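Local coordinates for protein TRAP dicarboxylate transporter, DctP subunit (PDB 4OVS) that probably serves as the periplasmic solute-binding subunit of a TRAP transporter, capturing succinate and related dicarboxylates for uptake, at residues A[272-275]-A[276-280]. Residues are numbered along the deposited sequence; the frame is centred on the assembly and turned at random. Where two conformers were deposited one is given.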
ATOM      1  N   ALA A 272      11.709   6.363  -3.520  1.00 22.32           N
ATOM      2  CA  ALA A 272      13.061   5.851  -3.573  1.00 23.67           C
ATOM      3  C   ALA A 272      13.915   6.312  -2.351  1.00 27.22           C
ATOM      4  O   ALA A 272      14.639   5.533  -1.763  1.00 37.07           O
ATOM      5  CB  ALA A 272      13.705   6.252  -4.900  1.00 25.45           C
ATOM      6  N   LEU A 273      13.837   7.590  -2.007  1.00 23.83           N
ATOM      7  CA  LEU A 273      14.463   8.148  -0.818  1.00 24.10           C
ATOM      8  C   LEU A 273      13.971   7.587   0.507  1.00 24.34           C
ATOM      9  O   LEU A 273      14.632   7.737   1.570  1.00 24.25           O
ATOM     10  CB  LEU A 273      14.200   9.657  -0.805  1.00 27.67           C
ATOM     11  CG  LEU A 273      14.842  10.469  -1.933  1.00 26.71           C
ATOM     12  CD1 LEU A 273      14.255  11.849  -2.028  1.00 27.29           C
ATOM     13  CD2 LEU A 273      16.364  10.554  -1.757  1.00 30.95           C
ATOM     14  N   ASP A 274      12.791   7.000   0.505  1.00 27.28           N
ATOM     15  CA  ASP A 274      12.034   6.880   1.747  1.00 24.40           C
ATOM     16  C   ASP A 274      12.601   5.863   2.740  1.00 27.05           C
ATOM     17  O   ASP A 274      12.583   6.112   3.942  1.00 24.13           O
ATOM     18  CB  ASP A 274      10.574   6.541   1.421  1.00 29.06           C
ATOM     19  CG  ASP A 274       9.626   6.832   2.573  1.00 32.95           C
ATOM     20  OD1 ASP A 274       9.623   7.977   3.073  1.00 28.92           O
ATOM     21  OD2 ASP A 274       8.851   5.915   2.927  1.00 33.34           O
ATOM     22  N   ASP A 275      13.098   4.717   2.267  1.00 27.44           N
ATOM     23  CA  ASP A 275      13.524   3.664   3.186  1.00 22.75           C
ATOM     24  C   ASP A 275      14.721   4.127   4.018  1.00 24.08           C
ATOM     25  O   ASP A 275      14.793   3.849   5.212  1.00 25.93           O
ATOM     26  CB  ASP A 275      13.868   2.361   2.448  1.00 28.13           C
ATOM     27  CG  ASP A 275      12.661   1.428   2.229  1.00 32.34           C
ATOM     28  OD1 ASP A 275      11.526   1.711   2.695  1.00 33.91           O
ATOM     29  OD2 ASP A 275      12.850   0.369   1.560  1.00 31.14           O
ATOM     30  N   GLU A 276      15.657   4.837   3.390  0.57 21.65           N
ATOM     31  CA  GLU A 276      16.851   5.287   4.077  0.57 27.09           C
ATOM     32  C   GLU A 276      16.464   6.326   5.112  0.57 26.96           C
ATOM     33  O   GLU A 276      16.873   6.236   6.262  0.57 21.77           O
ATOM     34  CB  GLU A 276      17.898   5.855   3.118  0.57 26.56           C
ATOM     35  CG  GLU A 276      19.206   6.247   3.799  0.57 26.79           C
ATOM     36  CD  GLU A 276      19.175   7.615   4.484  0.57 26.60           C
ATOM     37  OE1 GLU A 276      18.487   8.551   4.008  0.57 26.64           O
ATOM     38  OE2 GLU A 276      19.877   7.760   5.509  0.57 29.19           O
ATOM     39  N   ASP A 277      15.658   7.298   4.695  1.00 28.39           N
ATOM     40  CA  ASP A 277      15.197   8.325   5.619  1.00 28.86           C
ATOM     41  C   ASP A 277      14.422   7.714   6.803  1.00 26.44           C
ATOM     42  O   ASP A 277      14.662   8.057   7.941  1.00 20.86           O
ATOM     43  CB  ASP A 277      14.309   9.306   4.861  1.00 30.65           C
ATOM     44  CG  ASP A 277      13.878  10.484   5.701  1.00 36.80           C
ATOM     45  OD1 ASP A 277      14.600  10.840   6.663  1.00 33.90           O
ATOM     46  OD2 ASP A 277      12.815  11.072   5.383  1.00 41.21           O
HETATM   47  N   MSE A 278      13.463   6.828   6.523  1.00 28.39           N
HETATM   48  CA  MSE A 278      12.607   6.283   7.580  1.00 25.69           C
HETATM   49  C   MSE A 278      13.441   5.394   8.526  1.00 28.49           C
HETATM   50  O   MSE A 278      13.205   5.358   9.754  1.00 23.78           O
HETATM   51  CB  MSE A 278      11.435   5.523   6.943  1.00 25.67           C
HETATM   52  CG  MSE A 278      10.509   6.445   6.171  1.00 24.74           C
HETATM   53 SE   MSE A 278       9.598   7.614   7.486  1.00 33.70          SE
HETATM   54  CE  MSE A 278      10.220   9.402   6.981  1.00 25.66           C
ATOM     55  N   LEU A 279      14.446   4.698   7.979  1.00 23.37           N
ATOM     56  CA  LEU A 279      15.200   3.762   8.814  1.00 20.99           C
ATOM     57  C   LEU A 279      16.049   4.595   9.776  1.00 26.42           C
ATOM     58  O   LEU A 279      16.116   4.311  10.951  1.00 23.09           O
ATOM     59  CB  LEU A 279      16.020   2.782   8.008  1.00 26.50           C
ATOM     60  CG  LEU A 279      16.907   1.795   8.782  1.00 28.50           C
ATOM     61  CD1 LEU A 279      16.067   0.933   9.661  1.00 25.51           C
ATOM     62  CD2 LEU A 279      17.716   0.936   7.831  1.00 26.28           C
ATOM     63  N   ALA A 280      16.585   5.704   9.306  1.00 26.08           N
ATOM     64  CA  ALA A 280      17.314   6.595  10.206  1.00 27.72           C
ATOM     65  C   ALA A 280      16.407   7.110  11.340  1.00 24.05           C
ATOM     66  O   ALA A 280      16.810   7.178  12.494  1.00 23.66           O
ATOM     67  CB  ALA A 280      17.886   7.747   9.436  1.00 26.57           C
TER
HETATM   68  O   HOH W   1      16.779   9.348   2.070  1.00 24.59           O
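Two donors converge on the carbonyl oxygen of Leu273: a water, with its oxygen 2.7 Å from Leu273 O, and the backbone N of Asp277, whose bond at 3.3 Å to the same oxygen is straight (171°) but weak. In the conformer of Glu276 modelled here the water donates its other hydrogen to the carboxylate, 2.7 Å from Glu276 OE1, and so spans backbone and side chain on the outer face of helix 253-289; as a permanent link this is doubtful, because the side chain has a second conformer. The bend at chi2 (-81°) swings the carboxylate round the helix, with OE1 facing the water. The next two i to i+4 bonds are tighter: Met278 N lies 2.8 Å from Asp274 O and Leu279 N 2.9 Å from Asp275 O.

On the buried face the side chains of Asp274 and Met278, a selenomethionine in this crystal, meet at an angle. The methylene CG of Met278 approaches both carboxylate oxygens of Asp274 almost equally, with OD1 at 3.6 Å, and also packs against the Asp274 carbonyl oxygen. With its CG beside the backbone N (chi1 -66°), Met278 sends that methylene back along the helix. Both side chains face helix 211-216, Asp274 against Ser212 and Met278 against Leu211 and Tyr215; Leu279 also touches Leu211.

These i to i+4 contacts thus lie on one 37-residue helix, consistent with the long helix of DctP-family solute-binding proteins, packed here against helix 211-216, which carries the succinate-binding Asn213, about 8 Å from Asp274 between side chains. Burial beside the Met278 methylene, with Asp274 OD1 5.0 Å from the like-charged Asp277 OD2, would tend to raise the pKa of Asp274.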